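PDB 3CUC: protein of unknown function with a Fic domain from Bacteroides thetaiotaomicron VPI-5482, which is of unknown function but belongs to the Fic/DOC family, folding as a compact, mostly helical single chain. Local coordinates for residues A[155-167]-A[181-194]. Residues are numbered along the deposited sequence; the frame is centred on the assembly and turned at random.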
loop_
_atom_site.group_PDB
_atom_site.type_symbol
_atom_site.label_atom_id
_atom_site.label_comp_id
_atom_site.label_asym_id
_atom_site.label_seq_id
_atom_site.Cartn_x
_atom_site.Cartn_y
_atom_site.Cartn_z
ATOM N N GLU A 155 23.016 0.516 -6.510
ATOM C CA GLU A 155 22.795 1.167 -5.214
ATOM C C GLU A 155 21.521 0.697 -4.492
ATOM O O GLU A 155 21.325 1.020 -3.319
ATOM C CB GLU A 155 22.788 2.693 -5.384
ATOM C CG GLU A 155 21.524 3.264 -6.022
ATOM C CD GLU A 155 21.736 4.642 -6.622
ATOM O OE1 GLU A 155 22.642 5.367 -6.157
ATOM O OE2 GLU A 155 20.990 4.998 -7.559
ATOM N N THR A 156 20.672 -0.064 -5.185
ATOM C CA THR A 156 19.386 -0.510 -4.634
ATOM C C THR A 156 19.498 -1.254 -3.297
ATOM O O THR A 156 18.843 -0.862 -2.335
ATOM C CB THR A 156 18.587 -1.363 -5.654
ATOM O OG1 THR A 156 18.147 -0.523 -6.729
ATOM C CG2 THR A 156 17.372 -2.016 -4.994
ATOM N N PRO A 157 20.318 -2.321 -3.224
ATOM C CA PRO A 157 20.444 -3.038 -1.942
ATOM C C PRO A 157 20.890 -2.164 -0.765
ATOM O O PRO A 157 20.406 -2.353 0.351
ATOM C CB PRO A 157 21.491 -4.124 -2.228
ATOM C CG PRO A 157 22.106 -3.774 -3.523
ATOM C CD PRO A 157 21.131 -2.945 -4.281
ATOM N N ALA A 158 21.802 -1.226 -1.017
ATOM C CA ALA A 158 22.225 -0.266 0.004
ATOM C C ALA A 158 21.070 0.657 0.410
ATOM O O ALA A 158 20.837 0.887 1.598
ATOM C CB ALA A 158 23.410 0.552 -0.496
ATOM N N PHE A 159 20.353 1.173 -0.585
ATOM C CA PHE A 159 19.176 2.023 -0.362
ATOM C C PHE A 159 18.084 1.316 0.448
ATOM O O PHE A 159 17.461 1.926 1.320
ATOM C CB PHE A 159 18.593 2.475 -1.710
ATOM C CG PHE A 159 19.268 3.683 -2.303
ATOM C CD1 PHE A 159 20.609 3.959 -2.056
ATOM C CD2 PHE A 159 18.556 4.535 -3.140
ATOM C CE1 PHE A 159 21.215 5.072 -2.612
ATOM C CE2 PHE A 159 19.158 5.646 -3.702
ATOM C CZ PHE A 159 20.490 5.917 -3.438
HETATM N N MSE A 160 17.849 0.040 0.138
HETATM C CA MSE A 160 16.834 -0.757 0.823
HETATM C C MSE A 160 17.220 -1.057 2.264
HETATM O O MSE A 160 16.387 -0.946 3.158
HETATM C CB MSE A 160 16.564 -2.063 0.068
HETATM C CG MSE A 160 15.808 -1.865 -1.229
HETATM SE SE MSE A 160 14.072 -1.117 -0.927
HETATM C CE MSE A 160 13.153 -2.688 -0.183
ATOM N N THR A 161 18.473 -1.428 2.502
ATOM C CA THR A 161 18.932 -1.626 3.873
ATOM C C THR A 161 18.764 -0.341 4.681
ATOM O O THR A 161 18.397 -0.389 5.851
ATOM C CB THR A 161 20.395 -2.082 3.928
ATOM O OG1 THR A 161 20.540 -3.292 3.184
ATOM C CG2 THR A 161 20.838 -2.323 5.372
ATOM N N SER A 162 19.019 0.804 4.050
ATOM C CA SER A 162 18.828 2.098 4.707
ATOM C C SER A 162 17.362 2.365 5.025
ATOM O O SER A 162 17.049 2.944 6.071
ATOM C CB SER A 162 19.385 3.231 3.842
ATOM O OG SER A 162 20.797 3.191 3.842
ATOM N N LEU A 163 16.476 1.942 4.121
ATOM C CA LEU A 163 15.041 2.181 4.251
ATOM C C LEU A 163 14.450 1.422 5.434
ATOM O O LEU A 163 13.722 1.998 6.247
ATOM C CB LEU A 163 14.322 1.771 2.967
ATOM C CG LEU A 163 12.826 2.076 2.877
ATOM C CD1 LEU A 163 12.592 3.573 2.734
ATOM C CD2 LEU A 163 12.206 1.301 1.707
ATOM N N VAL A 164 14.759 0.132 5.528
ATOM C CA VAL A 164 14.237 -0.681 6.629
ATOM C C VAL A 164 14.867 -0.263 7.957
ATOM O O VAL A 164 14.176 -0.174 8.967
ATOM C CB VAL A 164 14.407 -2.210 6.400
ATOM C CG1 VAL A 164 13.507 -2.677 5.274
ATOM C CG2 VAL A 164 15.854 -2.570 6.124
ATOM N N ASP A 165 16.169 0.012 7.953
ATOM C CA ASP A 165 16.833 0.541 9.145
ATOM C C ASP A 165 16.190 1.862 9.561
ATOM O O ASP A 165 15.915 2.071 10.740
ATOM C CB ASP A 165 18.339 0.739 8.915
ATOM C CG ASP A 165 19.101 -0.580 8.759
ATOM O OD1 ASP A 165 18.466 -1.659 8.699
ATOM O OD2 ASP A 165 20.348 -0.534 8.681
ATOM N N TRP A 166 15.937 2.739 8.592
ATOM C CA TRP A 166 15.291 4.016 8.876
ATOM C C TRP A 166 13.900 3.809 9.478
ATOM O O TRP A 166 13.541 4.450 10.474
ATOM C CB TRP A 166 15.177 4.887 7.616
ATOM C CG TRP A 166 14.137 5.954 7.771
ATOM C CD1 TRP A 166 14.271 7.137 8.431
ATOM C CD2 TRP A 166 12.786 5.905 7.305
ATOM N NE1 TRP A 166 13.094 7.840 8.390
ATOM C CE2 TRP A 166 12.164 7.105 7.703
ATOM C CE3 TRP A 166 12.042 4.963 6.584
ATOM C CZ2 TRP A 166 10.832 7.394 7.398
ATOM C CZ3 TRP A 166 10.720 5.247 6.287
ATOM C CH2 TRP A 166 10.128 6.455 6.690
ATOM N N TYR A 167 13.119 2.925 8.855
ATOM C CA TYR A 167 11.731 2.711 9.261
ATOM C C TYR A 167 11.667 2.259 10.717
ATOM O O TYR A 167 10.987 2.868 11.545
ATOM C CB TYR A 167 11.035 1.683 8.357
ATOM C CG TYR A 167 9.688 1.270 8.895
ATOM C CD1 TYR A 167 8.552 2.042 8.650
ATOM C CD2 TYR A 167 9.553 0.134 9.689
ATOM C CE1 TYR A 167 7.308 1.683 9.171
ATOM C CE2 TYR A 167 8.316 -0.233 10.215
ATOM C CZ TYR A 167 7.198 0.545 9.954
ATOM O OH TYR A 167 5.973 0.189 10.474
ATOM N N LEU A 181 4.313 8.207 8.961
ATOM C CA LEU A 181 5.304 7.152 8.771
ATOM C C LEU A 181 4.937 6.299 7.560
ATOM O O LEU A 181 5.809 5.927 6.770
ATOM C CB LEU A 181 5.427 6.278 10.031
ATOM C CG LEU A 181 6.431 5.113 9.981
ATOM C CD1 LEU A 181 7.819 5.585 9.587
ATOM C CD2 LEU A 181 6.484 4.370 11.305
ATOM N N ALA A 182 3.644 6.004 7.421
ATOM C CA ALA A 182 3.141 5.238 6.286
ATOM C C ALA A 182 3.371 6.001 4.988
ATOM O O ALA A 182 3.844 5.430 4.011
ATOM C CB ALA A 182 1.663 4.919 6.461
ATOM N N ALA A 183 3.049 7.292 4.984
ATOM C CA ALA A 183 3.221 8.119 3.787
ATOM C C ALA A 183 4.675 8.161 3.353
ATOM O O ALA A 183 4.975 8.016 2.173
ATOM C CB ALA A 183 2.707 9.529 4.030
ATOM N N LEU A 184 5.574 8.343 4.314
ATOM C CA LEU A 184 6.998 8.480 4.015
ATOM C C LEU A 184 7.618 7.147 3.607
ATOM O O LEU A 184 8.477 7.118 2.727
ATOM C CB LEU A 184 7.745 9.088 5.206
ATOM C CG LEU A 184 9.035 9.867 4.930
ATOM C CD1 LEU A 184 8.911 10.801 3.724
ATOM C CD2 LEU A 184 9.409 10.663 6.170
ATOM N N LEU A 185 7.178 6.053 4.231
ATOM C CA LEU A 185 7.594 4.704 3.816
ATOM C C LEU A 185 7.191 4.414 2.365
ATOM O O LEU A 185 7.994 3.905 1.580
ATOM C CB LEU A 185 7.002 3.633 4.745
ATOM C CG LEU A 185 7.330 2.164 4.424
ATOM C CD1 LEU A 185 8.835 1.943 4.326
ATOM C CD2 LEU A 185 6.718 1.226 5.451
ATOM N N HIS A 186 5.944 4.730 2.028
ATOM C CA HIS A 186 5.430 4.576 0.669
ATOM C C HIS A 186 6.276 5.377 -0.309
ATOM O O HIS A 186 6.731 4.857 -1.333
ATOM C CB HIS A 186 3.976 5.057 0.615
ATOM C CG HIS A 186 3.357 5.011 -0.748
ATOM N ND1 HIS A 186 3.873 5.691 -1.830
ATOM C CD2 HIS A 186 2.240 4.389 -1.194
ATOM C CE1 HIS A 186 3.112 5.474 -2.886
ATOM N NE2 HIS A 186 2.112 4.690 -2.527
ATOM N N TYR A 187 6.496 6.644 0.019
ATOM C CA TYR A 187 7.176 7.553 -0.898
ATOM C C TYR A 187 8.613 7.140 -1.166
ATOM O O TYR A 187 9.018 7.012 -2.317
ATOM C CB TYR A 187 7.155 8.988 -0.378
ATOM C CG TYR A 187 7.708 9.942 -1.402
ATOM C CD1 TYR A 187 6.926 10.365 -2.473
ATOM C CD2 TYR A 187 9.025 10.385 -1.329
ATOM C CE1 TYR A 187 7.429 11.224 -3.431
ATOM C CE2 TYR A 187 9.542 11.243 -2.280
ATOM C CZ TYR A 187 8.743 11.662 -3.333
ATOM O OH TYR A 187 9.259 12.525 -4.281
ATOM N N ARG A 188 9.377 6.939 -0.100
ATOM C CA ARG A 188 10.770 6.525 -0.229
ATOM C C ARG A 188 10.895 5.203 -0.978
ATOM O O ARG A 188 11.727 5.081 -1.881
ATOM C CB ARG A 188 11.432 6.435 1.144
ATOM C CG ARG A 188 11.608 7.793 1.790
ATOM C CD ARG A 188 12.309 7.692 3.125
ATOM N NE ARG A 188 12.822 8.989 3.558
ATOM C CZ ARG A 188 13.648 9.171 4.585
ATOM N NH1 ARG A 188 14.083 8.144 5.302
ATOM N NH2 ARG A 188 14.049 10.394 4.893
ATOM N N TYR A 189 10.059 4.227 -0.621
ATOM C CA TYR A 189 10.042 2.942 -1.320
ATOM C C TYR A 189 9.763 3.121 -2.813
ATOM O O TYR A 189 10.500 2.596 -3.657
ATOM C CB TYR A 189 9.007 1.979 -0.727
ATOM C CG TYR A 189 8.886 0.703 -1.536
ATOM C CD1 TYR A 189 9.742 -0.372 -1.303
ATOM C CD2 TYR A 189 7.943 0.587 -2.554
ATOM C CE1 TYR A 189 9.653 -1.531 -2.053
ATOM C CE2 TYR A 189 7.846 -0.565 -3.308
ATOM C CZ TYR A 189 8.702 -1.618 -3.057
ATOM O OH TYR A 189 8.597 -2.761 -3.809
ATOM N N ILE A 190 8.704 3.863 -3.133
ATOM C CA ILE A 190 8.305 4.049 -4.527
ATOM C C ILE A 190 9.399 4.776 -5.328
ATOM O O ILE A 190 9.542 4.556 -6.533
ATOM C CB ILE A 190 6.938 4.787 -4.646
ATOM C CG1 ILE A 190 6.218 4.383 -5.936
ATOM C CG2 ILE A 190 7.113 6.303 -4.572
ATOM C CD1 ILE A 190 5.651 2.962 -5.904
ATOM N N ARG A 191 10.178 5.625 -4.656
ATOM C CA ARG A 191 11.292 6.332 -5.303
ATOM C C ARG A 191 12.500 5.434 -5.538
ATOM O O ARG A 191 13.213 5.612 -6.517
ATOM C CB ARG A 191 11.715 7.561 -4.491
ATOM C CG ARG A 191 10.742 8.742 -4.556
ATOM C CD ARG A 191 10.605 9.308 -5.962
ATOM N NE ARG A 191 11.889 9.736 -6.513
ATOM C CZ ARG A 191 12.376 10.974 -6.452
ATOM N NH1 ARG A 191 11.695 11.949 -5.858
ATOM N NH2 ARG A 191 13.558 11.239 -6.994
ATOM N N ILE A 192 12.733 4.478 -4.642
ATOM C CA ILE A 192 13.757 3.449 -4.863
ATOM C C ILE A 192 13.317 2.501 -5.995
ATOM O O ILE A 192 14.107 2.166 -6.876
ATOM C CB ILE A 192 14.039 2.628 -3.580
ATOM C CG1 ILE A 192 14.591 3.516 -2.460
ATOM C CG2 ILE A 192 15.038 1.513 -3.862
ATOM C CD1 ILE A 192 14.639 2.818 -1.107
ATOM N N HIS A 193 12.054 2.073 -5.953
ATOM C CA HIS A 193 11.447 1.226 -6.999
ATOM C C HIS A 193 12.300 -0.040 -7.244
ATOM O O HIS A 193 12.691 -0.327 -8.384
ATOM C CB HIS A 193 11.248 2.058 -8.279
ATOM C CG HIS A 193 9.904 1.887 -8.929
ATOM N ND1 HIS A 193 9.716 1.122 -10.061
ATOM C CD2 HIS A 193 8.691 2.411 -8.625
ATOM C CE1 HIS A 193 8.443 1.167 -10.413
ATOM N NE2 HIS A 193 7.800 1.942 -9.558
ATOM N N PRO A 194 12.570 -0.806 -6.162
ATOM C CA PRO A 194 13.616 -1.834 -6.115
ATOM C C PRO A 194 13.409 -3.041 -7.020
ATOM O O PRO A 194 14.373 -3.538 -7.584
ATOM C CB PRO A 194 13.608 -2.277 -4.643
ATOM C CG PRO A 194 12.245 -1.983 -4.168
ATOM C CD PRO A 194 11.850 -0.724 -4.874
#
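Helices 156-167 and 181-192 run antiparallel, their axes at 174° and 10.8 Å apart at closest approach, so that Tyr-167 faces Leu-185, Leu-163 faces Tyr-189, and Thr-156 faces Pro-194 just past the second helix. No hydrogen bond crosses between them; side chains interlock as knobs into holes. Leu-163 settles among Leu-185, Arg-188, Tyr-189 and Ile-192, its CD1 touching Arg-188 CB and its CD2 lying 4.0 Å from Ile-192 CD1. In return Ile-192 enters the hole formed by Thr-156, Phe-159, Met-160 and Leu-163, with CG1 at the edge of the Phe-159 ring. Trp-166, its CG anti to the backbone N (chi1 161°), is a third knob, among Leu-181, Leu-184, Leu-185 and Arg-188; CH2 meets Leu-181 CD1 at 3.8 Å. One face of its indole receives Arg-188 in a cation-pi contact, CZ standing 4.1 Å from the centroid of the five-membered ring and 14° off its normal, while CD makes a CH-pi contact over the six-membered ring. The arginine chain, extended from CG to NE, carries the guanidinium there. Tyr-167 meets Leu-181 and Leu-185 through CD1 and CE1, CE1 being 3.5 Å from Leu-181 CD2, and also touches Phe-209 of helix 199-213. Near the other end, selenomethionine Met-160 bends at chi2 and chi3; SE lies 3.8 Å from Pro-194 CG and makes an oblique Met-aromatic contact with the Tyr-189 ring, at whose edge CE rests. Thr-156 turns its methyl CG2 to Pro-194 CB, while its OG1 is hydrogen-bonded to Ser-152 O. This helical hairpin within the Fic/DOC region is thus joined by apolar interlocking, and the arginine cation, with NH1 set over the indole face and NH2 hydrogen-bonded to Ala-250 O, is the one charged group brought into it.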